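Local coordinates for endo alpha-1,4 polygalactosaminidase (Neosartorya fumigata, PDB 6OJ1), which cleaves alpha-1,4-linked galactosamine polymers internally, as an endo-acting glycoside hydrolase, and disrupts microbial biofilms, at residues D99-S104 with Q128-R133; E92-D97 with P114-L119. All blocks are in the same frame, centred on the assembly; numbering follows the deposited sequence.

How the contacts relate
Both contacts involve the excursion that the GH114 (beta/alpha)-barrel chain makes between barrel strand 81-87 and helix 124-140: contact 2 lies wholly within it, and contact 1 ties it to that helix. Their centres lie about 10 Å apart. Along the chain their segments alternate: 92-97, 99-104, 114-119, then 128-133. Contact 2 pairs the end of edge strand 90-92 with the start of strand 116-119 in a small antiparallel sheet. The contacts touch directly: Arg133 NE forms a salt bridge with Asp97 OD2 at 2.7 Å, and Leu119 CD1 packs on both Met130 CE and Phe101 CE2. Loop, small sheet and barrel helix thus form one continuous packing unit.

Contact 1: D99-S104 with Q128-R133; sequences DKFKDS and QIMLDR. With EDO (1,2-ethanediol), chain G.
Phe101 meets Ile129 because its ring swings beside its own backbone N, anti to the carbonyl carbon (chi1 -66°), while Ile129 directs CG1 likewise and, with chi2 extended, carries CD1 out to the ring. The setting is a (beta/alpha)-barrel of family GH114: helix 124-140 belongs to the crossover between barrel strands 81-87 and 144-148, and the loop holding 99-104 is part of the insertion that precedes this helix. CD1 of Ile129 sits over the middle of one Phe101 face, 3.6 Å from the ring centroid and 8° off its normal, the geometry of a CH-pi contact. The same CD1 of Ile129 lies 3.6 Å from Lys100 CB, so one methyl touches two successive loop residues. The other branch of Ile129, CG2, reaches Phe101 CZ at 3.7 Å.

The ring edge meets different partners. Met130, bent at chi2, brings CE to 4.1 Å from Phe101 CZ, and Arg133 NH2 lies in the ring plane, 3.6 Å from Phe101 CE1. The ring turns its edge to the guanidinium face, the two planes standing 68° apart; the charge of Arg133 is answered by Asp97. Tyr91 adds an edge-to-face ring contact to Phe101.

Toward solvent, the extended Lys100 chain runs out to Asp132 in a salt bridge, Lys100 NZ to Asp132 OD2 at 3.0 Å, approaching on the anti side and tilted from the carboxylate plane. Lys100 NZ also donates to O2 of the ethanediol, probably a crystallisation additive, at 2.7 Å. The second oxygen of the carboxylate has a partner one helical turn back: Gln128 NE2, with the acceptor in its amide plane, reaches Asp132 OD1 at 3.1 Å from above the carboxylate plane.

Contact 2: E92-D97 with P114-L119; sequences ENWRPD and PGEKWL. With EDO (1,2-ethanediol), chain G.
Asn93 and Gly115 make the tight half of this contact. Asn93 N donates to Gly115 O at 2.9 Å, with an N-H...O angle of 151°. The Asn93 amide lies against the glycine, bringing ND2 to 3.3 Å from Gly115 CA. Alongside, Glu92 and Glu116 form an antiparallel non-hydrogen-bonded pair, where strand 90-92 gives way to a type I turn from Glu92 to Arg95.

The side chains of that pair run the same way, leaving two like charges near each other but not in contact, Glu92 OE2 and Glu116 OE1 4.3 Å apart. Arg95 grips Glu92 side-on in a salt bridge through NE and NH1, whereas Glu116 OE1 is hydrogen-bonded to Ser90 OG. The loose side begins at exposed Trp94, which lays a face on Glu92 CB, places NE1 over the Arg95 guanidinium, and approaches Glu116 OE2 with CH2 only at 4.0 Å. There, too, a water accepts from Asn93 ND2 at a long 3.3 Å and donates to O of exposed Pro114.

Strand 116-119 is the middle strand of a three-stranded antiparallel sheet, between 90-92 and 106-109, and its Leu119 packs against Val126 of helix 124-140.

Contact 1: D99-S104 with Q128-R133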
ATOM      1  N   ASP A  99       8.247  14.138 -14.586  1.00 19.63           N
ATOM      2  CA  ASP A  99       8.272  15.494 -15.130  1.00 20.92           C
ATOM      3  C   ASP A  99       6.889  16.134 -15.200  1.00 20.40           C
ATOM      4  O   ASP A  99       6.797  17.330 -15.508  1.00 20.86           O
ATOM      5  CB  ASP A  99       8.915  15.491 -16.503  1.00 21.60           C
ATOM      6  CG  ASP A  99      10.386  15.117 -16.448  1.00 28.32           C
ATOM      7  OD1 ASP A  99      11.141  15.760 -15.684  1.00 31.44           O
ATOM      8  OD2 ASP A  99      10.774  14.161 -17.131  1.00 32.56           O
ATOM      9  N   LYS A 100       5.825  15.384 -14.913  1.00 19.58           N
ATOM     10  CA  LYS A 100       4.500  15.998 -14.842  1.00 19.61           C
ATOM     11  C   LYS A 100       4.352  16.899 -13.630  1.00 21.62           C
ATOM     12  O   LYS A 100       3.518  17.819 -13.642  1.00 20.10           O
ATOM     13  CB  LYS A 100       3.415  14.926 -14.791  1.00 16.87           C
ATOM     14  CG  LYS A 100       3.332  14.063 -16.066  1.00 21.82           C
ATOM     15  CD  LYS A 100       2.278  12.959 -15.892  1.00 28.08           C
ATOM     16  CE  LYS A 100       2.054  12.165 -17.184  1.00 34.49           C
ATOM     17  NZ  LYS A 100       1.025  11.089 -16.989  1.00 27.27           N
ATOM     18  N   PHE A 101       5.100  16.617 -12.557  1.00 18.95           N
ATOM     19  CA  PHE A 101       4.942  17.365 -11.314  1.00 19.64           C
ATOM     20  C   PHE A 101       5.513  18.775 -11.434  1.00 17.90           C
ATOM     21  O   PHE A 101       6.568  18.991 -12.039  1.00 21.05           O
ATOM     22  CB  PHE A 101       5.629  16.628 -10.165  1.00 21.33           C
ATOM     23  CG  PHE A 101       4.995  15.322  -9.819  1.00 21.13           C
ATOM     24  CD1 PHE A 101       5.344  14.163 -10.496  1.00 23.06           C
ATOM     25  CD2 PHE A 101       4.048  15.251  -8.803  1.00 20.60           C
ATOM     26  CE1 PHE A 101       4.745  12.949 -10.169  1.00 21.44           C
ATOM     27  CE2 PHE A 101       3.445  14.043  -8.468  1.00 20.41           C
ATOM     28  CZ  PHE A 101       3.798  12.892  -9.150  1.00 21.45           C
ATOM     29  N   LYS A 102       4.808  19.739 -10.845  1.00 18.55           N
ATOM     30  CA  LYS A 102       5.264  21.121 -10.834  1.00 20.00           C
ATOM     31  C   LYS A 102       6.036  21.407  -9.555  1.00 19.83           C
ATOM     32  O   LYS A 102       5.864  20.725  -8.541  1.00 20.49           O
ATOM     33  CB  LYS A 102       4.081  22.093 -10.950  1.00 19.83           C
ATOM     34  CG  LYS A 102       3.283  21.956 -12.254  1.00 21.94           C
ATOM     35  CD  LYS A 102       2.020  22.838 -12.167  1.00 29.48           C
ATOM     36  CE  LYS A 102       1.209  22.827 -13.458  1.00 35.10           C
ATOM     37  NZ  LYS A 102       0.084  23.811 -13.366  1.00 28.84           N
ATOM     38  N   ASP A 103       6.862  22.458  -9.601  1.00 21.70           N
ATOM     39  CA  ASP A 103       7.594  22.872  -8.409  1.00 25.39           C
ATOM     40  C   ASP A 103       6.645  23.113  -7.246  1.00 26.98           C
ATOM     41  O   ASP A 103       6.932  22.722  -6.109  1.00 24.15           O
ATOM     42  CB  ASP A 103       8.439  24.121  -8.697  1.00 24.90           C
ATOM     43  CG  ASP A 103       7.604  25.346  -9.086  1.00 27.96           C
ATOM     44  OD1 ASP A 103       6.431  25.186  -9.481  1.00 28.35           O
ATOM     45  OD2 ASP A 103       8.135  26.478  -9.003  1.00 34.92           O
ATOM     46  N   SER A 104       5.477  23.700  -7.523  1.00 24.95           N
ATOM     47  CA  SER A 104       4.506  23.996  -6.474  1.00 25.38           C
ATOM     48  C   SER A 104       3.810  22.752  -5.936  1.00 24.28           C
ATOM     49  O   SER A 104       3.126  22.849  -4.915  1.00 27.62           O
ATOM     50  CB  SER A 104       3.471  24.999  -7.000  1.00 24.08           C
ATOM     51  OG  SER A 104       2.919  24.536  -8.228  1.00 27.06           O
ATOM     52  N   GLN A 128      -4.540  14.961 -10.893  1.00 18.23           N
ATOM     53  CA  GLN A 128      -4.618  14.492 -12.275  1.00 16.18           C
ATOM     54  C   GLN A 128      -3.521  13.473 -12.573  1.00 17.51           C
ATOM     55  O   GLN A 128      -3.756  12.513 -13.309  1.00 18.66           O
ATOM     56  CB  GLN A 128      -4.546  15.658 -13.260  1.00 21.34           C
ATOM     57  CG  GLN A 128      -4.748  15.237 -14.728  1.00 25.36           C
ATOM     58  CD  GLN A 128      -6.076  14.529 -14.974  1.00 29.44           C
ATOM     59  OE1 GLN A 128      -7.141  15.091 -14.723  1.00 26.51           O
ATOM     60  NE2 GLN A 128      -6.014  13.293 -15.472  1.00 29.84           N
ATOM     61  N   ILE A 129      -2.319  13.669 -12.026  1.00 18.17           N
ATOM     62  CA  ILE A 129      -1.264  12.669 -12.207  1.00 15.85           C
ATOM     63  C   ILE A 129      -1.699  11.337 -11.609  1.00 20.82           C
ATOM     64  O   ILE A 129      -1.476  10.269 -12.200  1.00 17.73           O
ATOM     65  CB  ILE A 129       0.064  13.159 -11.592  1.00 15.00           C
ATOM     66  CG1 ILE A 129       0.610  14.358 -12.375  1.00 18.92           C
ATOM     67  CG2 ILE A 129       1.121  12.004 -11.547  1.00 14.97           C
ATOM     68  CD1 ILE A 129       1.705  15.109 -11.612  1.00 19.50           C
ATOM     69  N   MET A 130      -2.332  11.370 -10.428  1.00 14.71           N
ATOM     70  CA  MET A 130      -2.784  10.116  -9.828  1.00 18.83           C
ATOM     71  C   MET A 130      -3.891   9.471 -10.649  1.00 17.98           C
ATOM     72  O   MET A 130      -3.966   8.236 -10.707  1.00 17.40           O
ATOM     73  CB  MET A 130      -3.244  10.331  -8.382  1.00 17.71           C
ATOM     74  CG  MET A 130      -2.111  10.862  -7.486  1.00 19.91           C
ATOM     75  SD  MET A 130      -0.558   9.950  -7.697  1.00 18.62           S
ATOM     76  CE  MET A 130       0.653  11.183  -7.174  1.00 20.27           C
ATOM     77  N   LEU A 131      -4.753  10.271 -11.282  1.00 18.37           N
ATOM     78  CA  LEU A 131      -5.725   9.693 -12.207  1.00 18.26           C
ATOM     79  C   LEU A 131      -5.032   9.039 -13.389  1.00 18.58           C
ATOM     80  O   LEU A 131      -5.452   7.970 -13.840  1.00 18.43           O
ATOM     81  CB  LEU A 131      -6.701  10.755 -12.710  1.00 19.62           C
ATOM     82  CG  LEU A 131      -7.657  11.351 -11.684  1.00 19.13           C
ATOM     83  CD1 LEU A 131      -8.508  12.401 -12.362  1.00 21.94           C
ATOM     84  CD2 LEU A 131      -8.525  10.250 -11.082  1.00 19.59           C
ATOM     85  N   ASP A 132      -3.978   9.676 -13.917  1.00 16.29           N
ATOM     86  CA  ASP A 132      -3.198   9.051 -14.991  1.00 17.29           C
ATOM     87  C   ASP A 132      -2.589   7.721 -14.532  1.00 19.50           C
ATOM     88  O   ASP A 132      -2.546   6.748 -15.299  1.00 18.79           O
ATOM     89  CB  ASP A 132      -2.077   9.984 -15.463  1.00 18.29           C
ATOM     90  CG  ASP A 132      -2.575  11.249 -16.148  1.00 28.87           C
ATOM     91  OD1 ASP A 132      -3.784  11.378 -16.429  1.00 27.72           O
ATOM     92  OD2 ASP A 132      -1.723  12.135 -16.390  1.00 27.45           O
ATOM     93  N   ARG A 133      -2.093   7.668 -13.289  1.00 16.23           N
ATOM     94  CA  ARG A 133      -1.512   6.431 -12.775  1.00 17.17           C
ATOM     95  C   ARG A 133      -2.581   5.367 -12.578  1.00 18.27           C
ATOM     96  O   ARG A 133      -2.330   4.186 -12.843  1.00 17.33           O
ATOM     97  CB  ARG A 133      -0.757   6.699 -11.468  1.00 16.53           C
ATOM     98  CG  ARG A 133       0.573   7.457 -11.688  1.00 15.63           C
ATOM     99  CD  ARG A 133       1.256   7.842 -10.369  1.00 16.55           C
ATOM    100  NE  ARG A 133       2.542   8.497 -10.606  1.00 14.81           N
ATOM    101  CZ  ARG A 133       3.432   8.773  -9.655  1.00 16.78           C
ATOM    102  NH1 ARG A 133       3.176   8.488  -8.379  1.00 15.97           N
ATOM    103  NH2 ARG A 133       4.588   9.351  -9.984  1.00 18.16           N
TER
HETATM  104  C1  EDO G 417       1.551   7.457 -16.814  1.00 34.82           C
HETATM  105  O1  EDO G 417       2.973   7.596 -16.875  1.00 38.93           O
HETATM  106  C2  EDO G 417       1.113   7.765 -15.395  1.00 32.82           C
HETATM  107  O2  EDO G 417       1.344   9.152 -15.109  1.00 30.66           O

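Contact 2: E92-D97 with P114-L119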
ATOM      1  N   GLU A  92       8.540  10.705  -6.456  1.00 19.55           N
ATOM      2  CA  GLU A  92       9.675   9.800  -6.597  1.00 20.79           C
ATOM      3  C   GLU A  92      10.399  10.171  -7.877  1.00 19.81           C
ATOM      4  O   GLU A  92       9.806  10.092  -8.956  1.00 20.37           O
ATOM      5  CB  GLU A  92       9.212   8.340  -6.678  1.00 20.01           C
ATOM      6  CG  GLU A  92       8.371   7.873  -5.503  1.00 19.30           C
ATOM      7  CD  GLU A  92       7.515   6.668  -5.854  1.00 21.23           C
ATOM      8  OE1 GLU A  92       6.698   6.759  -6.789  1.00 19.34           O
ATOM      9  OE2 GLU A  92       7.667   5.626  -5.189  1.00 23.71           O
ATOM     10  N   ASN A  93      11.669  10.572  -7.765  1.00 20.24           N
ATOM     11  CA  ASN A  93      12.337  11.162  -8.919  1.00 25.49           C
ATOM     12  C   ASN A  93      12.787  10.133  -9.945  1.00 26.82           C
ATOM     13  O   ASN A  93      13.410  10.513 -10.944  1.00 27.98           O
ATOM     14  CB  ASN A  93      13.530  12.030  -8.484  1.00 31.11           C
ATOM     15  CG  ASN A  93      14.735  11.219  -7.999  1.00 39.32           C
ATOM     16  OD1 ASN A  93      14.713   9.983  -7.929  1.00 33.45           O
ATOM     17  ND2 ASN A  93      15.802  11.931  -7.660  1.00 45.46           N
ATOM     18  N   TRP A  94      12.486   8.854  -9.742  1.00 22.16           N
ATOM     19  CA  TRP A  94      12.846   7.843 -10.731  1.00 26.85           C
ATOM     20  C   TRP A  94      11.668   7.366 -11.573  1.00 24.11           C
ATOM     21  O   TRP A  94      11.852   6.481 -12.417  1.00 26.27           O
ATOM     22  CB  TRP A  94      13.505   6.642 -10.051  1.00 24.80           C
ATOM     23  CG  TRP A  94      12.644   5.925  -9.061  1.00 26.26           C
ATOM     24  CD1 TRP A  94      11.910   4.791  -9.277  1.00 26.88           C
ATOM     25  CD2 TRP A  94      12.445   6.273  -7.682  1.00 24.45           C
ATOM     26  NE1 TRP A  94      11.262   4.420  -8.123  1.00 24.32           N
ATOM     27  CE2 TRP A  94      11.579   5.309  -7.130  1.00 23.60           C
ATOM     28  CE3 TRP A  94      12.910   7.310  -6.866  1.00 28.44           C
ATOM     29  CZ2 TRP A  94      11.167   5.350  -5.794  1.00 24.69           C
ATOM     30  CZ3 TRP A  94      12.494   7.353  -5.537  1.00 27.66           C
ATOM     31  CH2 TRP A  94      11.635   6.375  -5.016  1.00 25.76           C
ATOM     32  N   ARG A  95      10.480   7.951 -11.404  1.00 20.10           N
ATOM     33  CA  ARG A  95       9.335   7.450 -12.148  1.00 17.82           C
ATOM     34  C   ARG A  95       9.290   8.071 -13.542  1.00 25.43           C
ATOM     35  O   ARG A  95       9.785   9.181 -13.752  1.00 20.72           O
ATOM     36  CB  ARG A  95       8.028   7.750 -11.421  1.00 17.92           C
ATOM     37  CG  ARG A  95       7.937   7.145 -10.024  1.00 19.43           C
ATOM     38  CD  ARG A  95       8.175   5.639 -10.064  1.00 17.95           C
ATOM     39  NE  ARG A  95       7.871   5.062  -8.771  1.00 20.12           N
ATOM     40  CZ  ARG A  95       7.879   3.760  -8.510  1.00 25.41           C
ATOM     41  NH1 ARG A  95       7.584   3.341  -7.285  1.00 20.44           N
ATOM     42  NH2 ARG A  95       8.182   2.888  -9.467  1.00 19.59           N
ATOM     43  N   PRO A  96       8.721   7.359 -14.521  1.00 23.67           N
ATOM     44  CA  PRO A  96       8.711   7.887 -15.895  1.00 23.12           C
ATOM     45  C   PRO A  96       7.781   9.068 -16.087  1.00 21.51           C
ATOM     46  O   PRO A  96       7.899   9.754 -17.112  1.00 25.30           O
ATOM     47  CB  PRO A  96       8.274   6.680 -16.740  1.00 29.40           C
ATOM     48  CG  PRO A  96       7.672   5.709 -15.773  1.00 30.34           C
ATOM     49  CD  PRO A  96       8.372   5.927 -14.468  1.00 31.23           C
ATOM     50  N   ASP A  97       6.883   9.343 -15.135  1.00 18.52           N
ATOM     51  CA  ASP A  97       6.021  10.516 -15.185  1.00 21.29           C
ATOM     52  C   ASP A  97       6.469  11.598 -14.218  1.00 18.87           C
ATOM     53  O   ASP A  97       5.684  12.505 -13.910  1.00 20.34           O
ATOM     54  CB  ASP A  97       4.559  10.136 -14.918  1.00 20.43           C
ATOM     55  CG  ASP A  97       4.321   9.560 -13.509  1.00 18.66           C
ATOM     56  OD1 ASP A  97       5.284   9.389 -12.731  1.00 17.57           O
ATOM     57  OD2 ASP A  97       3.150   9.269 -13.170  1.00 17.26           O
ATOM     58  N   PRO A 114      16.462  14.460  -1.562  1.00 71.56           N
ATOM     59  CA  PRO A 114      15.509  15.165  -2.436  1.00 65.79           C
ATOM     60  C   PRO A 114      14.877  14.279  -3.487  1.00 56.93           C
ATOM     61  O   PRO A 114      13.958  14.733  -4.183  1.00 55.14           O
ATOM     62  CB  PRO A 114      16.366  16.265  -3.088  1.00 70.07           C
ATOM     63  CG  PRO A 114      17.647  16.304  -2.296  1.00 74.26           C
ATOM     64  CD  PRO A 114      17.844  14.922  -1.770  1.00 74.53           C
ATOM     65  N   GLY A 115      15.343  13.041  -3.635  1.00 52.33           N
ATOM     66  CA  GLY A 115      14.735  12.143  -4.596  1.00 50.60           C
ATOM     67  C   GLY A 115      13.337  11.694  -4.235  1.00 45.94           C
ATOM     68  O   GLY A 115      12.649  11.125  -5.095  1.00 30.47           O
ATOM     69  N   GLU A 116      12.906  11.918  -2.990  1.00 31.04           N
ATOM     70  CA  GLU A 116      11.528  11.636  -2.616  1.00 21.54           C
ATOM     71  C   GLU A 116      11.011  12.758  -1.729  1.00 19.14           C
ATOM     72  O   GLU A 116      11.619  13.064  -0.697  1.00 24.18           O
ATOM     73  CB  GLU A 116      11.386  10.290  -1.902  1.00 27.65           C
ATOM     74  CG  GLU A 116       9.962   9.812  -1.931  1.00 25.99           C
ATOM     75  CD  GLU A 116       9.788   8.352  -1.585  1.00 35.35           C
ATOM     76  OE1 GLU A 116       8.626   7.891  -1.617  1.00 21.89           O
ATOM     77  OE2 GLU A 116      10.794   7.671  -1.293  1.00 41.02           O
ATOM     78  N   LYS A 117       9.894  13.356  -2.144  1.00 20.79           N
ATOM     79  CA  LYS A 117       9.334  14.544  -1.512  1.00 22.66           C
ATOM     80  C   LYS A 117       7.834  14.391  -1.293  1.00 18.44           C
ATOM     81  O   LYS A 117       7.131  13.770  -2.091  1.00 20.92           O
ATOM     82  CB  LYS A 117       9.576  15.798  -2.370  1.00 22.14           C
ATOM     83  CG  LYS A 117      11.031  16.176  -2.563  1.00 24.19           C
ATOM     84  CD  LYS A 117      11.141  17.469  -3.354  1.00 26.59           C
ATOM     85  CE  LYS A 117      12.596  17.799  -3.685  1.00 40.55           C
ATOM     86  NZ  LYS A 117      13.352  18.205  -2.470  1.00 42.98           N
ATOM     87  N   TRP A 118       7.337  15.014  -0.216  1.00 18.02           N
ATOM     88  CA  TRP A 118       5.905  15.046   0.042  1.00 17.04           C
ATOM     89  C   TRP A 118       5.176  15.834  -1.049  1.00 22.84           C
ATOM     90  O   TRP A 118       5.685  16.832  -1.559  1.00 21.53           O
ATOM     91  CB  TRP A 118       5.643  15.657   1.427  1.00 17.41           C
ATOM     92  CG  TRP A 118       6.090  14.749   2.540  1.00 21.22           C
ATOM     93  CD1 TRP A 118       7.188  14.903   3.350  1.00 23.50           C
ATOM     94  CD2 TRP A 118       5.475  13.518   2.926  1.00 22.15           C
ATOM     95  NE1 TRP A 118       7.274  13.848   4.237  1.00 22.35           N
ATOM     96  CE2 TRP A 118       6.233  12.985   3.994  1.00 18.51           C
ATOM     97  CE3 TRP A 118       4.343  12.815   2.479  1.00 20.05           C
ATOM     98  CZ2 TRP A 118       5.897  11.786   4.623  1.00 23.24           C
ATOM     99  CZ3 TRP A 118       4.013  11.616   3.104  1.00 20.63           C
ATOM    100  CH2 TRP A 118       4.792  11.113   4.165  1.00 18.23           C
ATOM    101  N   LEU A 119       3.977  15.375  -1.412  1.00 16.03           N
ATOM    102  CA  LEU A 119       3.158  16.052  -2.411  1.00 15.05           C
ATOM    103  C   LEU A 119       2.067  16.886  -1.756  1.00 17.73           C
ATOM    104  O   LEU A 119       1.526  16.525  -0.708  1.00 19.35           O
ATOM    105  CB  LEU A 119       2.491  15.051  -3.344  1.00 14.43           C
ATOM    106  CG  LEU A 119       3.470  14.285  -4.230  1.00 16.94           C
ATOM    107  CD1 LEU A 119       2.704  13.225  -5.016  1.00 19.12           C
ATOM    108  CD2 LEU A 119       4.209  15.268  -5.129  1.00 16.36           C
TER
HETATM  109  C1  EDO G 417       1.551   7.457 -16.814  1.00 34.82           C
HETATM  110  O1  EDO G 417       2.973   7.596 -16.875  1.00 38.93           O
HETATM  111  C2  EDO G 417       1.113   7.765 -15.395  1.00 32.82           C
HETATM  112  O2  EDO G 417       1.344   9.152 -15.109  1.00 30.66           O
HETATM  113  O   HOH W   1      14.756  14.962  -6.944  1.00 51.03           O